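Side-chain contacts in sulfate transporter 4.1, chloroplastic (Arabidopsis thaliana, PDB 7LHV), which cotransports sulfate with protons across the membrane and may play a role in regulating sulfate assimilation: residues T468-I471 / T472-G476; V485-S488 / L489-I493. One frame throughout, in Å; residues are numbered along the deposited sequence.

Contact 1 of 2, residues T468-I471 / T472-G476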
# COMPACT_ATOMS: atom_id res chain seq x y z
N THR A 468 -10.28 -14.13 -2.84
CA THR A 468 -8.95 -14.54 -3.28
C THR A 468 -8.96 -15.95 -3.83
O THR A 468 -8.37 -16.22 -4.89
CB THR A 468 -7.96 -14.43 -2.12
OG1 THR A 468 -8.06 -13.14 -1.52
CG2 THR A 468 -6.54 -14.64 -2.62
N SER A 469 -9.65 -16.87 -3.15
CA SER A 469 -9.70 -18.25 -3.62
C SER A 469 -10.38 -18.36 -4.98
O SER A 469 -9.87 -19.02 -5.89
CB SER A 469 -10.43 -19.12 -2.59
OG SER A 469 -10.64 -20.43 -3.09
N THR A 470 -11.53 -17.70 -5.14
CA THR A 470 -12.26 -17.78 -6.40
C THR A 470 -11.46 -17.17 -7.55
O THR A 470 -11.40 -17.74 -8.65
CB THR A 470 -13.61 -17.10 -6.27
OG1 THR A 470 -14.42 -17.82 -5.32
CG2 THR A 470 -14.33 -17.05 -7.60
N ILE A 471 -10.84 -16.01 -7.31
CA ILE A 471 -10.11 -15.35 -8.38
C ILE A 471 -8.87 -16.15 -8.76
O ILE A 471 -8.55 -16.30 -9.95
CB ILE A 471 -9.76 -13.91 -7.98
CG1 ILE A 471 -11.00 -13.02 -8.15
CG2 ILE A 471 -8.61 -13.37 -8.81
CD1 ILE A 471 -10.79 -11.60 -7.71
N THR A 472 -8.15 -16.70 -7.77
CA THR A 472 -7.00 -17.54 -8.10
C THR A 472 -7.43 -18.82 -8.81
O THR A 472 -6.70 -19.31 -9.67
CB THR A 472 -6.22 -17.87 -6.82
OG1 THR A 472 -5.93 -16.65 -6.12
CG2 THR A 472 -4.93 -18.58 -7.16
N LEU A 473 -8.60 -19.35 -8.47
CA LEU A 473 -9.08 -20.57 -9.12
C LEU A 473 -9.43 -20.31 -10.58
O LEU A 473 -9.00 -21.06 -11.47
CB LEU A 473 -10.29 -21.11 -8.36
CG LEU A 473 -10.49 -22.62 -8.33
CD1 LEU A 473 -9.37 -23.29 -7.56
CD2 LEU A 473 -11.84 -22.96 -7.74
N PHE A 474 -10.21 -19.27 -10.85
CA PHE A 474 -10.73 -19.04 -12.19
C PHE A 474 -9.78 -18.22 -13.06
O PHE A 474 -9.68 -18.47 -14.26
CB PHE A 474 -12.09 -18.35 -12.11
CG PHE A 474 -13.20 -19.28 -11.71
CD1 PHE A 474 -13.75 -20.15 -12.63
CD2 PHE A 474 -13.67 -19.28 -10.42
CE1 PHE A 474 -14.76 -21.01 -12.27
CE2 PHE A 474 -14.69 -20.14 -10.05
CZ PHE A 474 -15.23 -21.00 -10.97
N PHE A 475 -9.09 -17.25 -12.48
CA PHE A 475 -8.10 -16.47 -13.19
C PHE A 475 -6.71 -17.00 -12.83
O PHE A 475 -6.56 -18.02 -12.16
CB PHE A 475 -8.27 -14.99 -12.86
CG PHE A 475 -9.65 -14.47 -13.17
CD1 PHE A 475 -9.97 -14.01 -14.43
CD2 PHE A 475 -10.63 -14.45 -12.19
CE1 PHE A 475 -11.23 -13.54 -14.71
CE2 PHE A 475 -11.89 -13.98 -12.47
CZ PHE A 475 -12.20 -13.53 -13.73
N GLY A 476 -5.67 -16.30 -13.28
CA GLY A 476 -4.32 -16.78 -13.08
C GLY A 476 -3.88 -16.70 -11.63
O GLY A 476 -4.53 -16.12 -10.77

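Contact 2 of 2, residues V485-S488 / L489-I493. With S1P ((2S,3R,4E)-2-amino-3-hydroxyoctadec-4-en-1-yl dihydrogen phosphate), chain F.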
# COMPACT_ATOMS: atom_id res chain seq x y z
N VAL A 485 -3.10 -8.95 -2.62
CA VAL A 485 -2.23 -7.89 -2.12
C VAL A 485 -2.94 -6.55 -2.18
O VAL A 485 -2.84 -5.73 -1.25
CB VAL A 485 -0.91 -7.87 -2.90
CG1 VAL A 485 -0.08 -6.66 -2.51
CG2 VAL A 485 -0.13 -9.14 -2.65
N GLY A 486 -3.68 -6.29 -3.26
CA GLY A 486 -4.39 -5.03 -3.38
C GLY A 486 -5.48 -4.87 -2.34
O GLY A 486 -5.66 -3.78 -1.79
N PHE A 487 -6.22 -5.94 -2.06
CA PHE A 487 -7.26 -5.86 -1.04
C PHE A 487 -6.66 -5.69 0.35
O PHE A 487 -7.20 -4.94 1.18
CB PHE A 487 -8.16 -7.09 -1.11
CG PHE A 487 -9.40 -6.88 -1.92
CD1 PHE A 487 -10.47 -6.17 -1.41
CD2 PHE A 487 -9.49 -7.39 -3.20
CE1 PHE A 487 -11.61 -5.98 -2.17
CE2 PHE A 487 -10.62 -7.20 -3.96
CZ PHE A 487 -11.69 -6.49 -3.44
N SER A 488 -5.55 -6.37 0.63
CA SER A 488 -4.87 -6.17 1.90
C SER A 488 -4.39 -4.73 2.05
O SER A 488 -4.55 -4.12 3.12
CB SER A 488 -3.70 -7.14 2.04
OG SER A 488 -4.17 -8.47 2.17
N LEU A 489 -3.81 -4.16 0.99
CA LEU A 489 -3.39 -2.77 1.03
C LEU A 489 -4.58 -1.83 1.20
O LEU A 489 -4.50 -0.84 1.94
CB LEU A 489 -2.62 -2.41 -0.24
CG LEU A 489 -1.11 -2.56 -0.18
CD1 LEU A 489 -0.49 -2.26 -1.53
CD2 LEU A 489 -0.54 -1.65 0.89
N ALA A 490 -5.69 -2.12 0.52
CA ALA A 490 -6.87 -1.28 0.65
C ALA A 490 -7.38 -1.28 2.08
O ALA A 490 -7.76 -0.23 2.60
CB ALA A 490 -7.96 -1.75 -0.31
N PHE A 491 -7.39 -2.44 2.73
CA PHE A 491 -7.89 -2.50 4.10
C PHE A 491 -6.91 -1.86 5.08
O PHE A 491 -7.33 -1.23 6.05
CB PHE A 491 -8.20 -3.95 4.47
CG PHE A 491 -9.56 -4.39 4.04
CD1 PHE A 491 -10.69 -3.86 4.64
CD2 PHE A 491 -9.72 -5.29 3.01
CE1 PHE A 491 -11.95 -4.25 4.24
CE2 PHE A 491 -10.97 -5.69 2.61
CZ PHE A 491 -12.09 -5.16 3.22
N VAL A 492 -5.60 -1.99 4.83
CA VAL A 492 -4.62 -1.30 5.65
C VAL A 492 -4.80 0.21 5.54
O VAL A 492 -4.78 0.93 6.55
CB VAL A 492 -3.19 -1.73 5.26
CG1 VAL A 492 -2.18 -0.72 5.75
CG2 VAL A 492 -2.88 -3.10 5.80
N ILE A 493 -4.99 0.71 4.32
CA ILE A 493 -5.17 2.14 4.10
C ILE A 493 -6.48 2.61 4.72
O ILE A 493 -6.55 3.70 5.30
CB ILE A 493 -5.10 2.45 2.60
CG1 ILE A 493 -3.67 2.28 2.10
CG2 ILE A 493 -5.59 3.86 2.32
CD1 ILE A 493 -3.55 2.25 0.60
C1 S1P F . -14.85 -1.38 0.46
O1 S1P F . -14.76 -0.46 1.57
C2 S1P F . -13.50 -2.04 0.49
N2 S1P F . -12.61 -1.25 1.34
C3 S1P F . -12.79 -2.12 -0.86
O3 S1P F . -11.45 -1.73 -0.59
C4 S1P F . -13.38 -1.23 -1.90
C5 S1P F . -13.02 -1.19 -3.16
C6 S1P F . -11.97 -1.97 -3.89
C7 S1P F . -10.56 -1.44 -3.76
C8 S1P F . -9.55 -2.54 -3.64
C9 S1P F . -8.42 -2.46 -4.64
C10 S1P F . -7.32 -1.52 -4.23
C11 S1P F . -6.09 -1.59 -5.11
C12 S1P F . -4.88 -0.88 -4.52
C13 S1P F . -5.09 -0.38 -3.12
C14 S1P F . -4.20 0.77 -2.73
C15 S1P F . -3.12 1.06 -3.74
C16 S1P F . -2.99 2.53 -4.10
P22 S1P F . -15.22 -0.71 3.07
O23 S1P F . -16.32 -1.74 3.07
O24 S1P F . -14.03 -1.30 3.77
O25 S1P F . -15.62 0.55 3.66

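Contact 1 of 2, residues T468-I471 / T472-G476
T472 spends two donors on one acceptor, the carbonyl oxygen of T468 a helical turn earlier. Its backbone N makes the regular i to i+4 bond of an alpha-helix, 2.9 Å from T472 N to T468 O, with an N-H...O angle of 164°. Its hydroxyl adds a second bond, T472 OG1 giving its proton to T468 O at 2.8 Å. The two donors arrive from opposite faces of the carbonyl plane, the hydroxyl tilted 32° out of it. The rotation about CA-CB explains this second grip: with OG1 beside the backbone N (chi1 -52°), the hydroxyl is folded back along the helix. T468 and T470 hold their own hydroxyls in the same way, T468 OG1 bonding to L464 O and T470 OG1 to T466 O.

The next three carbonyls carry helix 459-474 to its end. L473 N reaches S469 O and F474 N reaches T470 O, each at 2.9 Å. F475 N closes the series on I471 O at 2.8 Å, although F475 is the first residue to leave helical angles; beyond it, G476 is the N-cap of helix 477-496.

Carbon-to-carbon contacts lie beside these bonds. T470 and F474 cross obliquely, and the methyl T470 CG2 comes to 3.7 Å from F474 CD2. I471 CG2 lies 4.1 Å from F475 CD2, while I471 CA sits at the edge of that ring, in its plane. T472 packs on F212 and A215 of helix 206-229, whereas I471 meets I479 and V483 of helix 477-496.

A threonine hydroxyl that bonds back to its own helix brings a polar group into an apolar setting with its proton already engaged, which is consistent with T472 being buried against helix 206-229.

Contact 2 of 2, residues V485-S488 / L489-I493
F487 and F491 stand one turn apart on transmembrane helix 477-496 of this SLC26 transporter, their side chains side by side and pointing the same way, and together with G486, A490 and I493 they line up against a bound sphingosine phosphate (S1P).

Backbone bonds come first. L489, A490, F491 and V492 each donate to the residue four earlier, in regular alpha-helical fashion; A490 N to G486 O, at 2.8 Å, is one example. The hydroxyl of S488 belongs to the same pattern, for S488 OG is bonded to G484 O.

Aromatic packing forms the second group. F491 CE2 comes to the edge of the F487 ring, near its plane, 4.1 Å from F487 CD1. With CG anti to its carbonyl carbon (chi1 -85°), F491 leans back toward the preceding turn, close to F487. Its ring also takes part in a cation-pi interaction with R460 and packs on F539 of the second subunit. Shortening F491 to an alanine is likely to leave the R460 cation without its aromatic mate and to open a gap beside F487, F539 of the second subunit and the lipid head group.

Lipid contacts make the third group. The amine N2 of S1P lies over one face of the F491 ring, and F491 CE1 is 3.6 Å from the phosphate oxygen O24. Farther along the lipid, A490 CB approaches the hydroxyl oxygen O3 at 3.5 Å, and I493 CD1 touches C14 of the hydrocarbon tail at 3.7 Å. G486 has no side chain, and its carbonyl O comes within 3.7 Å of chain carbon C13. Over one face of the F487 ring, 4.2 Å above its plane and displaced toward the rim, sits lipid carbon C8.

Overall arrangement
Contact 1 precedes contact 2 along the chain, and the two occupy consecutive helices: 468-476 finishes helix 459-474 and reaches the N-cap of helix 477-496, on which 485-493 lies. Their centres are about 17 Å apart and their nearest atoms about 6 Å, without touching. The helices nevertheless pack together, since L464 of the first meets both phenylalanines of contact 2. No other protein chain of the assembly touches contact 1, whereas contact 2 also meets the second subunit, where L489 packs on its own counterpart. Together they follow the chain from the turn between the two helices to a place where lipid and the second subunit meet, just before the chain enters the sheet that begins with strand 501-504.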